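Putative rhamnosidase (Streptomyces avermitilis, PDB 3W5M) releases terminal non-reducing alpha-L-rhamnose by hydrolysis from citrus flavonoids and gum arabic, and carries a calcium-dependent carbohydrate-binding module that binds L-rhamnose. Local coordinates at residues G137-W142 / A281-A286; W158-V163 / F273-W278; S185-E190 / H214-N219; P206-V211 / V295-S300; N219-V224 / R269-D274. All blocks are in the same frame, centred on the assembly; numbering follows the deposited sequence. Where two conformers were deposited one is given.

Contact 1: G137-W142 / A281-A286; sequences GSSWIW and AKVAAA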
# COMPACT_ATOMS: atom_id res chain seq x y z
N GLY A 137 20.80 -18.42 -28.72
CA GLY A 137 20.95 -19.11 -29.99
C GLY A 137 20.75 -18.20 -31.19
O GLY A 137 21.07 -18.59 -32.30
N SER A 138 20.24 -16.98 -30.98
CA SER A 138 20.02 -16.05 -32.07
C SER A 138 21.18 -15.05 -32.19
O SER A 138 22.11 -15.04 -31.36
CB SER A 138 18.70 -15.30 -31.89
OG SER A 138 18.35 -14.73 -33.14
N SER A 139 21.12 -14.25 -33.24
CA SER A 139 22.15 -13.24 -33.49
C SER A 139 21.52 -11.90 -33.73
O SER A 139 20.43 -11.81 -34.33
CB SER A 139 22.93 -13.64 -34.72
OG SER A 139 23.61 -14.85 -34.47
N TRP A 140 22.20 -10.84 -33.27
CA TRP A 140 21.84 -9.48 -33.65
C TRP A 140 22.32 -9.26 -35.07
O TRP A 140 23.48 -9.55 -35.37
CB TRP A 140 22.53 -8.44 -32.78
CG TRP A 140 22.09 -8.48 -31.35
CD1 TRP A 140 22.63 -9.23 -30.36
CD2 TRP A 140 21.08 -7.67 -30.74
NE1 TRP A 140 21.97 -8.99 -29.17
CE2 TRP A 140 21.02 -8.02 -29.37
CE3 TRP A 140 20.21 -6.68 -31.22
CZ2 TRP A 140 20.14 -7.41 -28.47
CZ3 TRP A 140 19.32 -6.09 -30.34
CH2 TRP A 140 19.29 -6.46 -28.97
N ILE A 141 21.43 -8.82 -35.95
CA ILE A 141 21.80 -8.62 -37.35
C ILE A 141 21.54 -7.20 -37.81
O ILE A 141 20.74 -6.46 -37.21
CB ILE A 141 21.13 -9.65 -38.32
CG1 ILE A 141 19.61 -9.54 -38.31
CG2 ILE A 141 21.55 -11.04 -37.96
CD1 ILE A 141 18.98 -10.25 -39.50
N TRP A 142 22.25 -6.80 -38.88
CA TRP A 142 22.02 -5.52 -39.53
C TRP A 142 22.36 -5.66 -40.99
O TRP A 142 22.75 -6.74 -41.44
CB TRP A 142 22.89 -4.43 -38.85
CG TRP A 142 22.47 -3.06 -39.14
CD1 TRP A 142 23.17 -2.12 -39.85
CD2 TRP A 142 21.25 -2.42 -38.72
NE1 TRP A 142 22.47 -0.94 -39.90
CE2 TRP A 142 21.29 -1.09 -39.22
CE3 TRP A 142 20.13 -2.84 -37.99
CZ2 TRP A 142 20.23 -0.17 -39.02
CZ3 TRP A 142 19.08 -1.92 -37.78
CH2 TRP A 142 19.15 -0.60 -38.30
N ALA A 281 22.20 -10.46 -44.82
CA ALA A 281 22.35 -9.71 -43.59
C ALA A 281 23.67 -10.09 -42.92
O ALA A 281 24.17 -11.21 -43.09
CB ALA A 281 21.17 -9.96 -42.65
N LYS A 282 24.23 -9.14 -42.17
CA LYS A 282 25.46 -9.35 -41.41
C LYS A 282 25.13 -9.54 -39.93
O LYS A 282 24.34 -8.78 -39.36
CB LYS A 282 26.35 -8.11 -41.57
CG LYS A 282 27.71 -8.23 -40.88
CD LYS A 282 28.41 -6.89 -40.86
CE LYS A 282 29.57 -6.89 -39.86
NZ LYS A 282 30.45 -8.08 -40.02
N VAL A 283 25.76 -10.55 -39.32
CA VAL A 283 25.66 -10.72 -37.87
C VAL A 283 26.50 -9.58 -37.26
O VAL A 283 27.71 -9.44 -37.57
CB VAL A 283 26.17 -12.09 -37.42
CG1 VAL A 283 26.26 -12.18 -35.89
CG2 VAL A 283 25.29 -13.21 -37.95
N ALA A 284 25.85 -8.77 -36.43
CA ALA A 284 26.52 -7.69 -35.68
C ALA A 284 27.16 -8.23 -34.39
O ALA A 284 28.23 -7.78 -33.98
CB ALA A 284 25.53 -6.55 -35.37
N ALA A 285 26.48 -9.19 -33.75
CA ALA A 285 26.96 -9.88 -32.53
C ALA A 285 26.05 -11.05 -32.26
O ALA A 285 24.84 -10.95 -32.49
CB ALA A 285 26.92 -8.94 -31.33
N ALA A 286 26.62 -12.13 -31.72
CA ALA A 286 25.81 -13.22 -31.21
C ALA A 286 25.08 -12.70 -29.96
O ALA A 286 25.49 -11.69 -29.34
CB ALA A 286 26.68 -14.42 -30.85
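W140, W142 and I141 bury the most surface against 281-286, in a two-stranded antiparallel pairing interrupted by a classic beta bulge, joining strands from near the two ends of the CBM67 sequence. The bulge sits opposite W140. A284 and A285 both face it, and the carbonyl O of W140 takes a bond from A284 N at 2.7 Å and a weak one from A285 N at 3.4 Å. In return W140 N donates to A285 O over 2.8 Å. With CG anti to its own carbonyl carbon (chi1 -65°), the indole of W140 lies beside the end of the partner strand, with the carbonyl oxygens of A285 and A286 at its edge, in the ring plane. Its ring also stacks on W292, and its side chain comes within about 4 Å of that of W203, a rhamnose-binding residue.

Past the bulge the pairing is regular: W142 and K282 exchange two backbone bonds. The indole of W142 leads away from 281-286 toward the calcium site, where N228 is a ligand, and its NE1 is held by E145. On the other face I141 bridges to V283. Its CG2 stands 4.3 Å from V283 CG2, while CG1, placed between the backbone N and the carbonyl carbon (chi1 62°), carries the tip of the chain the other way, bringing CD1 to 3.8 Å from A281 CB.

Contact 2: W158-V163 / F273-W278; sequences WFRRTV and FDDSGW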
# COMPACT_ATOMS: atom_id res chain seq x y z
N TRP A 158 16.17 -2.79 -44.34
CA TRP A 158 15.06 -3.70 -44.62
C TRP A 158 15.59 -5.13 -44.72
O TRP A 158 16.73 -5.35 -45.21
CB TRP A 158 14.37 -3.26 -45.93
CG TRP A 158 13.71 -1.91 -45.81
CD1 TRP A 158 12.41 -1.67 -45.47
CD2 TRP A 158 14.32 -0.62 -46.01
NE1 TRP A 158 12.17 -0.31 -45.44
CE2 TRP A 158 13.33 0.35 -45.76
CE3 TRP A 158 15.62 -0.20 -46.37
CZ2 TRP A 158 13.58 1.73 -45.86
CZ3 TRP A 158 15.87 1.16 -46.46
CH2 TRP A 158 14.86 2.11 -46.21
N PHE A 159 14.79 -6.10 -44.27
CA PHE A 159 15.21 -7.49 -44.15
C PHE A 159 14.08 -8.42 -44.55
O PHE A 159 12.92 -8.15 -44.20
CB PHE A 159 15.55 -7.81 -42.69
CG PHE A 159 16.63 -6.90 -42.13
CD1 PHE A 159 16.28 -5.64 -41.67
CD2 PHE A 159 17.98 -7.28 -42.14
CE1 PHE A 159 17.25 -4.76 -41.19
CE2 PHE A 159 18.95 -6.40 -41.64
CZ PHE A 159 18.58 -5.16 -41.18
N ARG A 160 14.46 -9.50 -45.23
CA ARG A 160 13.53 -10.55 -45.62
C ARG A 160 14.09 -11.93 -45.38
O ARG A 160 15.31 -12.15 -45.50
CB ARG A 160 13.22 -10.44 -47.12
CG ARG A 160 12.26 -9.32 -47.51
CD ARG A 160 12.06 -9.21 -49.03
NE ARG A 160 11.72 -10.48 -49.67
CZ ARG A 160 10.48 -10.93 -49.86
NH1 ARG A 160 9.44 -10.22 -49.46
NH2 ARG A 160 10.28 -12.10 -50.47
N ARG A 161 13.20 -12.87 -45.08
CA ARG A 161 13.56 -14.28 -45.05
C ARG A 161 12.34 -15.12 -45.35
O ARG A 161 11.26 -14.91 -44.82
CB ARG A 161 14.19 -14.72 -43.73
CG ARG A 161 14.78 -16.12 -43.80
CD ARG A 161 15.52 -16.54 -42.54
NE ARG A 161 15.80 -17.98 -42.55
CZ ARG A 161 16.47 -18.61 -41.60
NH1 ARG A 161 16.93 -17.94 -40.55
NH2 ARG A 161 16.68 -19.92 -41.70
N THR A 162 12.53 -16.06 -46.26
CA THR A 162 11.49 -17.05 -46.53
C THR A 162 11.93 -18.36 -45.92
O THR A 162 13.01 -18.86 -46.25
CB THR A 162 11.23 -17.21 -48.04
OG1 THR A 162 10.76 -15.96 -48.56
CG2 THR A 162 10.17 -18.30 -48.29
N VAL A 163 11.09 -18.90 -45.03
CA VAL A 163 11.37 -20.15 -44.30
C VAL A 163 10.28 -21.20 -44.49
O VAL A 163 9.09 -20.86 -44.53
CB VAL A 163 11.55 -19.91 -42.78
CG1 VAL A 163 12.93 -19.36 -42.51
CG2 VAL A 163 10.45 -19.01 -42.20
N PHE A 273 8.01 -11.17 -53.77
CA PHE A 273 8.86 -10.03 -54.05
C PHE A 273 10.26 -10.51 -54.42
O PHE A 273 10.75 -11.48 -53.83
CB PHE A 273 8.93 -9.16 -52.80
CG PHE A 273 9.80 -7.96 -52.95
CD1 PHE A 273 9.32 -6.81 -53.53
CD2 PHE A 273 11.13 -8.01 -52.52
CE1 PHE A 273 10.13 -5.69 -53.68
CE2 PHE A 273 11.95 -6.90 -52.66
CZ PHE A 273 11.45 -5.75 -53.25
N ASP A 274 10.93 -9.84 -55.36
CA ASP A 274 12.24 -10.32 -55.74
C ASP A 274 13.37 -9.70 -54.89
O ASP A 274 13.66 -8.53 -55.04
CB ASP A 274 12.54 -10.08 -57.22
CG ASP A 274 13.98 -10.48 -57.57
OD1 ASP A 274 14.49 -11.48 -57.00
OD2 ASP A 274 14.61 -9.79 -58.39
N ASP A 275 13.98 -10.50 -54.04
CA ASP A 275 15.06 -9.97 -53.20
C ASP A 275 16.35 -10.67 -53.61
O ASP A 275 17.34 -10.70 -52.86
CB ASP A 275 14.75 -10.18 -51.72
CG ASP A 275 14.52 -11.64 -51.37
OD1 ASP A 275 14.82 -12.50 -52.21
OD2 ASP A 275 14.03 -11.94 -50.26
N SER A 276 16.36 -11.25 -54.81
CA SER A 276 17.54 -12.03 -55.19
C SER A 276 18.81 -11.15 -55.30
O SER A 276 19.91 -11.67 -55.12
CB SER A 276 17.28 -12.91 -56.42
OG SER A 276 17.11 -12.13 -57.57
N GLY A 277 18.64 -9.85 -55.53
CA GLY A 277 19.76 -8.89 -55.59
C GLY A 277 20.17 -8.28 -54.25
O GLY A 277 21.11 -7.48 -54.19
N TRP A 278 19.48 -8.65 -53.16
CA TRP A 278 19.78 -8.12 -51.81
C TRP A 278 20.94 -8.95 -51.22
O TRP A 278 20.92 -10.17 -51.32
CB TRP A 278 18.56 -8.31 -50.88
CG TRP A 278 17.35 -7.40 -51.11
CD1 TRP A 278 17.02 -6.72 -52.25
CD2 TRP A 278 16.33 -7.12 -50.16
NE1 TRP A 278 15.86 -6.01 -52.06
CE2 TRP A 278 15.40 -6.26 -50.78
CE3 TRP A 278 16.09 -7.54 -48.83
CZ2 TRP A 278 14.26 -5.78 -50.12
CZ3 TRP A 278 14.97 -7.07 -48.16
CH2 TRP A 278 14.06 -6.18 -48.81
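The extended strand at 158-163 runs past a loop that closes in a type I beta turn from D275 to W278, and the two backbones come no nearer than the 7.8 Å between the CA atoms of R160 and D275. Side chains fill the gap, and R160 is the one that loop residues surround. Its chain folds at chi3 (50°), which brings NE to D275 OD2 at 2.8 Å in a nearly straight salt-bridge hydrogen bond. The carboxylate oxygen lies in the guanidinium plane, yet the arginine meets that oxygen from above the carboxylate plane, with the two flat groups 67° apart. F273 places its CB over one guanidinium face, 3.5 Å from NH1.

This pins the long loop between strands 258-260 and 282-286 onto strand 156-165 of the CBM67 beta-sandwich. The far end of R160 reaches more of that loop: NH1 bonds to the carbonyl oxygens of W268 and E270, so carbonyls and a carboxylate together hold the charged group.

W278 takes the aliphatic part of the same side chain, its CZ3 lying 3.6 Å from R160 CG and its ring almost perpendicular to the guanidinium. The CH2 corner of the indole also reaches W158 CB at 4.1 Å. Just before the turn, D274 OD1 accepts from both N and OG of S276, the backbone bond making an Asx turn.

Contact 3: S185-E190 / H214-N219; sequences SVDGAE and HVHSGN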
# COMPACT_ATOMS: atom_id res chain seq x y z
N SER A 185 6.50 -8.26 -40.12
CA SER A 185 5.33 -8.85 -40.79
C SER A 185 5.54 -10.32 -41.12
O SER A 185 6.68 -10.78 -41.30
CB SER A 185 4.99 -8.04 -42.04
OG SER A 185 6.02 -8.12 -43.01
N VAL A 186 4.43 -11.05 -41.22
CA VAL A 186 4.41 -12.39 -41.77
C VAL A 186 3.45 -12.45 -42.98
O VAL A 186 2.29 -12.02 -42.87
CB VAL A 186 3.97 -13.44 -40.73
CG1 VAL A 186 4.13 -14.83 -41.33
CG2 VAL A 186 4.80 -13.32 -39.45
N ASP A 187 3.95 -12.98 -44.10
CA ASP A 187 3.23 -13.05 -45.39
C ASP A 187 2.54 -11.74 -45.78
O ASP A 187 1.45 -11.75 -46.39
CB ASP A 187 2.25 -14.24 -45.44
CG ASP A 187 2.96 -15.60 -45.72
OD1 ASP A 187 4.19 -15.65 -45.96
OD2 ASP A 187 2.25 -16.63 -45.72
N GLY A 188 3.18 -10.63 -45.44
CA GLY A 188 2.65 -9.30 -45.73
C GLY A 188 1.80 -8.67 -44.64
O GLY A 188 1.44 -7.50 -44.73
N ALA A 189 1.47 -9.40 -43.59
CA ALA A 189 0.67 -8.78 -42.53
C ALA A 189 1.54 -8.42 -41.33
O ALA A 189 2.19 -9.29 -40.76
CB ALA A 189 -0.46 -9.73 -42.11
N GLU A 190 1.54 -7.14 -40.94
CA GLU A 190 2.33 -6.69 -39.77
C GLU A 190 1.84 -7.36 -38.48
O GLU A 190 0.63 -7.44 -38.24
CB GLU A 190 2.27 -5.16 -39.63
CG GLU A 190 3.14 -4.59 -38.53
CD GLU A 190 3.11 -3.07 -38.50
OE1 GLU A 190 3.82 -2.43 -39.31
OE2 GLU A 190 2.38 -2.52 -37.66
N HIS A 214 -0.95 -16.14 -38.00
CA HIS A 214 -0.29 -15.69 -39.25
C HIS A 214 0.70 -16.68 -39.86
O HIS A 214 1.15 -16.47 -40.98
CB HIS A 214 0.40 -14.33 -39.07
CG HIS A 214 -0.56 -13.19 -38.90
ND1 HIS A 214 -1.20 -12.60 -39.97
CD2 HIS A 214 -1.01 -12.56 -37.79
CE1 HIS A 214 -2.00 -11.64 -39.52
NE2 HIS A 214 -1.91 -11.61 -38.20
N VAL A 215 1.04 -17.76 -39.15
CA VAL A 215 1.94 -18.77 -39.72
C VAL A 215 1.24 -20.04 -40.19
O VAL A 215 0.13 -20.35 -39.75
CB VAL A 215 3.09 -19.16 -38.77
CG1 VAL A 215 3.91 -17.93 -38.38
CG2 VAL A 215 2.57 -19.90 -37.56
N HIS A 216 1.89 -20.75 -41.11
CA HIS A 216 1.35 -21.98 -41.65
C HIS A 216 2.48 -22.90 -42.06
O HIS A 216 3.65 -22.53 -42.03
CB HIS A 216 0.41 -21.69 -42.83
CG HIS A 216 0.98 -20.71 -43.81
ND1 HIS A 216 1.78 -21.09 -44.87
CD2 HIS A 216 0.90 -19.36 -43.87
CE1 HIS A 216 2.16 -20.02 -45.54
NE2 HIS A 216 1.63 -18.96 -44.96
N SER A 217 2.15 -24.12 -42.45
CA SER A 217 3.16 -25.04 -42.90
C SER A 217 3.69 -24.57 -44.24
O SER A 217 3.03 -23.81 -44.95
CB SER A 217 2.57 -26.45 -43.01
OG SER A 217 1.89 -26.62 -44.24
N GLY A 218 4.90 -24.99 -44.59
CA GLY A 218 5.45 -24.64 -45.90
C GLY A 218 6.12 -23.28 -45.82
O GLY A 218 6.44 -22.80 -44.73
N ASN A 219 6.32 -22.66 -46.97
CA ASN A 219 7.05 -21.38 -47.03
C ASN A 219 6.25 -20.21 -46.45
O ASN A 219 5.09 -20.00 -46.80
CB ASN A 219 7.43 -21.04 -48.48
CG ASN A 219 8.48 -21.98 -49.06
OD1 ASN A 219 8.46 -22.25 -50.26
ND2 ASN A 219 9.43 -22.44 -48.24
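D187 and H216 reach for each other from opposite directions, and their meeting is the polar part of this contact. The imidazole offers NE2 to D187 OD2 at 2.5 Å, a short and nearly straight bond (167°) that lies in the ring plane and meets the oxygen nearly along its C-O axis. The carboxylate is turned 45° against the ring. H216 holds its CG between its backbone N and carbonyl carbon (chi1 46°), and from there the ring is gripped at both nitrogens, because ND1 donates to the carbonyl O of S217 at 3.0 Å.

D187 is in the type I' turn from V186 to A189, which links strands 181-186 and 189-193 in a tight beta hairpin at the edge of the five-stranded sheet of CBM67. Its other oxygen, OD1, accepts from the backbone N of T221 on strand 218-227.

The rest is packing without further hydrogen bonds across the contact. H214 turns its imidazole to the far leg of the hairpin, CE1 resting 3.6 Å from A189 CB. V186 packs against the backbone of H214, with CG1 anti to its own backbone N and 3.4 Å from H214 O; the same methyl also approaches V215 CG1 at 4.3 Å.

Both ring nitrogens of H216 point at acceptors, a carboxylate and a carbonyl, which is consistent with an imidazole protonated on both and probably stabilised by D187, in a bond that joins the hairpin turn to the approach of strand 218-227.

Contact 4: P206-V211 / V295-S300; sequences PAVIDV and VAPVAS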
# COMPACT_ATOMS: atom_id res chain seq x y z
N PRO A 206 12.80 -6.85 -25.03
CA PRO A 206 12.21 -7.63 -26.13
C PRO A 206 10.72 -7.90 -25.92
O PRO A 206 10.29 -8.13 -24.80
CB PRO A 206 12.97 -8.97 -26.08
CG PRO A 206 14.23 -8.67 -25.37
CD PRO A 206 13.97 -7.52 -24.44
N ALA A 207 9.96 -7.86 -27.01
CA ALA A 207 8.54 -8.23 -27.00
C ALA A 207 8.40 -9.69 -27.40
O ALA A 207 9.17 -10.22 -28.24
CB ALA A 207 7.77 -7.35 -27.96
N VAL A 208 7.40 -10.35 -26.81
CA VAL A 208 7.02 -11.70 -27.20
C VAL A 208 5.58 -11.65 -27.73
O VAL A 208 4.69 -11.18 -27.04
CB VAL A 208 7.12 -12.69 -26.02
CG1 VAL A 208 6.71 -14.10 -26.46
CG2 VAL A 208 8.55 -12.74 -25.51
N ILE A 209 5.37 -12.14 -28.95
CA ILE A 209 4.07 -12.02 -29.65
C ILE A 209 3.61 -13.41 -30.07
O ILE A 209 4.39 -14.16 -30.65
CB ILE A 209 4.18 -11.16 -30.94
CG1 ILE A 209 4.83 -9.80 -30.67
CG2 ILE A 209 2.79 -10.96 -31.58
CD1 ILE A 209 6.29 -9.74 -31.10
N ASP A 210 2.36 -13.76 -29.78
CA ASP A 210 1.81 -14.99 -30.34
C ASP A 210 1.48 -14.73 -31.82
O ASP A 210 0.79 -13.79 -32.12
CB ASP A 210 0.55 -15.45 -29.59
CG ASP A 210 0.08 -16.84 -30.02
OD1 ASP A 210 -0.25 -17.04 -31.21
OD2 ASP A 210 0.06 -17.77 -29.17
N VAL A 211 1.98 -15.59 -32.72
CA VAL A 211 1.81 -15.41 -34.17
C VAL A 211 1.18 -16.63 -34.84
O VAL A 211 1.28 -16.79 -36.06
CB VAL A 211 3.15 -15.07 -34.89
CG1 VAL A 211 3.64 -13.69 -34.49
CG2 VAL A 211 4.23 -16.13 -34.61
N VAL A 295 20.22 -9.83 -23.04
CA VAL A 295 18.86 -9.33 -23.10
C VAL A 295 17.84 -10.47 -23.15
O VAL A 295 18.01 -11.42 -23.91
CB VAL A 295 18.73 -8.39 -24.33
CG1 VAL A 295 17.30 -8.28 -24.79
CG2 VAL A 295 19.27 -7.01 -23.99
N ALA A 296 16.80 -10.40 -22.32
CA ALA A 296 15.73 -11.42 -22.31
C ALA A 296 14.34 -10.81 -22.18
O ALA A 296 14.14 -9.85 -21.44
CB ALA A 296 15.95 -12.44 -21.19
N PRO A 297 13.36 -11.39 -22.89
CA PRO A 297 11.97 -10.97 -22.70
C PRO A 297 11.54 -11.35 -21.28
O PRO A 297 12.08 -12.30 -20.71
CB PRO A 297 11.17 -11.83 -23.71
CG PRO A 297 12.17 -12.55 -24.54
CD PRO A 297 13.51 -12.50 -23.85
N VAL A 298 10.61 -10.59 -20.72
CA VAL A 298 10.10 -10.82 -19.37
C VAL A 298 8.79 -11.62 -19.45
O VAL A 298 7.91 -11.28 -20.21
CB VAL A 298 9.86 -9.48 -18.65
CG1 VAL A 298 9.19 -9.71 -17.29
CG2 VAL A 298 11.18 -8.74 -18.48
N ALA A 299 8.67 -12.69 -18.68
CA ALA A 299 7.40 -13.41 -18.62
C ALA A 299 6.86 -13.20 -17.21
O ALA A 299 7.62 -13.17 -16.25
CB ALA A 299 7.59 -14.89 -18.93
N SER A 300 5.56 -13.01 -17.09
CA SER A 300 4.99 -12.74 -15.79
C SER A 300 3.77 -13.61 -15.53
O SER A 300 2.81 -13.13 -14.96
CB SER A 300 4.59 -11.26 -15.73
OG SER A 300 5.74 -10.43 -15.81
O HOH W 1 10.89 -7.62 -22.04
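P206 and V208 pack on V295 and P297 where the tail of the CBM67 beta-sandwich passes the edge strand 207-210 of its four-stranded sheet. The apolar contacts come first. The two proline rings adjoin, P206 CB standing 4.0 Å from P297 CG. Two residues on, V208 crosses P297 at about a right angle and touches it with one methyl, CG2. The position anti to the carbonyl carbon is what turns CG2, and not CG1, to P297, and its 3.3 Å from P297 CB is tighter than usual for two carbons. V295 packs close to the P206 ring, though the modelled spacing there is too tight to be trusted; its own side chain is also about 4 Å from that of W203, a rhamnose-binding residue. L135 and S177 touch P206 as well, so the proline is buried among several parts of the module.

No direct hydrogen bond joins the two segments. As a proline, P206 has no N-H to give, and neither has P297. V295 O instead accepts from the indole NE1 of W287. What polar link exists runs through one water, which donates to P206 O at 2.9 Å and accepts from V298 N at 3.3 Å.

Contact 5: N219-V224 / R269-D274; sequences NNTLAV and REPDFD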
# COMPACT_ATOMS: atom_id res chain seq x y z
N ASN A 219 6.32 -22.66 -46.97
CA ASN A 219 7.05 -21.38 -47.03
C ASN A 219 6.25 -20.21 -46.45
O ASN A 219 5.09 -20.00 -46.80
CB ASN A 219 7.43 -21.04 -48.48
CG ASN A 219 8.48 -21.98 -49.06
OD1 ASN A 219 8.46 -22.25 -50.26
ND2 ASN A 219 9.43 -22.44 -48.24
N ASN A 220 6.89 -19.44 -45.57
CA ASN A 220 6.29 -18.25 -44.96
C ASN A 220 7.36 -17.18 -45.16
O ASN A 220 8.55 -17.48 -44.97
CB ASN A 220 6.14 -18.40 -43.44
CG ASN A 220 5.09 -19.41 -43.01
OD1 ASN A 220 4.16 -19.05 -42.28
ND2 ASN A 220 5.25 -20.67 -43.41
N THR A 221 6.95 -15.96 -45.50
CA THR A 221 7.88 -14.86 -45.70
C THR A 221 7.83 -13.92 -44.51
O THR A 221 6.78 -13.40 -44.16
CB THR A 221 7.55 -14.12 -46.99
OG1 THR A 221 7.63 -15.05 -48.09
CG2 THR A 221 8.51 -12.95 -47.23
N LEU A 222 8.97 -13.73 -43.85
CA LEU A 222 9.09 -12.81 -42.73
C LEU A 222 9.79 -11.60 -43.29
O LEU A 222 10.69 -11.73 -44.14
CB LEU A 222 9.93 -13.44 -41.60
CG LEU A 222 9.58 -14.91 -41.30
CD1 LEU A 222 10.54 -15.53 -40.31
CD2 LEU A 222 8.15 -14.98 -40.76
N ALA A 223 9.37 -10.42 -42.85
CA ALA A 223 9.98 -9.18 -43.31
C ALA A 223 10.06 -8.21 -42.17
O ALA A 223 9.12 -8.08 -41.35
CB ALA A 223 9.19 -8.60 -44.49
N VAL A 224 11.16 -7.46 -42.10
CA VAL A 224 11.38 -6.61 -40.94
C VAL A 224 11.98 -5.34 -41.49
O VAL A 224 12.89 -5.41 -42.30
CB VAL A 224 12.38 -7.27 -39.96
CG1 VAL A 224 12.86 -6.31 -38.89
CG2 VAL A 224 11.72 -8.45 -39.27
N ARG A 269 7.18 -6.68 -48.52
CA ARG A 269 6.83 -7.58 -47.41
C ARG A 269 6.18 -8.87 -47.91
O ARG A 269 5.99 -9.80 -47.14
CB ARG A 269 5.96 -6.89 -46.36
CG ARG A 269 6.61 -5.66 -45.71
CD ARG A 269 5.77 -5.12 -44.57
NE ARG A 269 6.49 -4.12 -43.77
CZ ARG A 269 7.18 -4.37 -42.64
NH1 ARG A 269 7.28 -5.60 -42.15
NH2 ARG A 269 7.80 -3.39 -41.99
N GLU A 270 5.85 -8.93 -49.20
CA GLU A 270 5.04 -10.07 -49.72
C GLU A 270 5.88 -11.27 -50.12
O GLU A 270 7.06 -11.11 -50.48
CB GLU A 270 4.19 -9.67 -50.94
CG GLU A 270 3.37 -8.40 -50.78
CD GLU A 270 2.20 -8.54 -49.83
OE1 GLU A 270 1.88 -9.67 -49.42
OE2 GLU A 270 1.61 -7.50 -49.48
N PRO A 271 5.27 -12.47 -50.10
CA PRO A 271 6.00 -13.66 -50.49
C PRO A 271 6.75 -13.58 -51.82
O PRO A 271 7.90 -14.02 -51.88
CB PRO A 271 4.91 -14.73 -50.53
CG PRO A 271 3.97 -14.32 -49.45
CD PRO A 271 3.96 -12.80 -49.48
N ASP A 272 6.13 -13.02 -52.87
CA ASP A 272 6.72 -13.17 -54.22
C ASP A 272 7.61 -12.02 -54.70
O ASP A 272 7.95 -11.94 -55.89
CB ASP A 272 5.63 -13.52 -55.25
CG ASP A 272 5.18 -14.98 -55.17
OD1 ASP A 272 5.94 -15.81 -54.61
OD2 ASP A 272 4.07 -15.30 -55.67
N PHE A 273 8.01 -11.17 -53.77
CA PHE A 273 8.86 -10.03 -54.05
C PHE A 273 10.26 -10.51 -54.42
O PHE A 273 10.75 -11.48 -53.83
CB PHE A 273 8.93 -9.16 -52.80
CG PHE A 273 9.80 -7.96 -52.95
CD1 PHE A 273 9.32 -6.81 -53.53
CD2 PHE A 273 11.13 -8.01 -52.52
CE1 PHE A 273 10.13 -5.69 -53.68
CE2 PHE A 273 11.95 -6.90 -52.66
CZ PHE A 273 11.45 -5.75 -53.25
N ASP A 274 10.93 -9.84 -55.36
CA ASP A 274 12.24 -10.32 -55.74
C ASP A 274 13.37 -9.70 -54.89
O ASP A 274 13.66 -8.53 -55.04
CB ASP A 274 12.54 -10.08 -57.22
CG ASP A 274 13.98 -10.48 -57.57
OD1 ASP A 274 14.49 -11.48 -57.00
OD2 ASP A 274 14.61 -9.79 -58.39
O HOH W 2 5.93 -10.53 -44.45
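T221 meets P271 first along the strand, its hydroxyl OG1 lying only 3.2 Å from P271 CA as the two side chains cross. The hydroxyl's hydrogen bond is with T162 OG1 on the neighbouring strand. With CG2 anti to its backbone N, T221 sends that methyl to the loop backbone, 4.0 Å from the carbonyl oxygens of both R269 and E270. A water then joins the main chains, donating to T221 O at 3.0 Å and to R269 O at 2.8 Å.

Two residues on, A223 again faces the loop. Its CB packs on R269, 3.9 Å from CA and 4.1 Å from CG. From there the arginine runs extended from CG to NE along the strand, which carries its NH1 to 3.2 Å from A223 O. The guanidinium finds its firm partners on the next strand, NH1 at S185 OG and NH2 at the carbonyl O of A183.

T221 and A223 therefore lie on one face of strand 218-227, while L222 between them turns to the other, against V186 of the neighbouring strand and L240 of the opposing sheet. This is the ordinary alternation of a strand; in the CBM67 beta-sandwich it leaves one face looking to the other sheet and the other covered by the loop between strands 258-260 and 282-286.

From the N terminus, strand 139-142 opens the widest loop of the five, which contact 1 closes only at 281-286. Within it lies contact 2, from strand 156-165 to the loop at 273-278. Contact 3 lies within contact 2 and closes at 214-219; contact 5 follows in series, sharing N219, and ends on the same loop as contact 2, with F273 and D274 in common and R160 bonding to E270. Contact 4 starts at 206-211, inside contact 3, and ends beyond contact 1, so it crosses contacts 1, 2 and 3 and encloses contact 5. Contacts 2, 3 and 5 gather on the five-stranded sheet; contact 4 ties the four-stranded sheet to segment 295-300, which leads to strand 303-311.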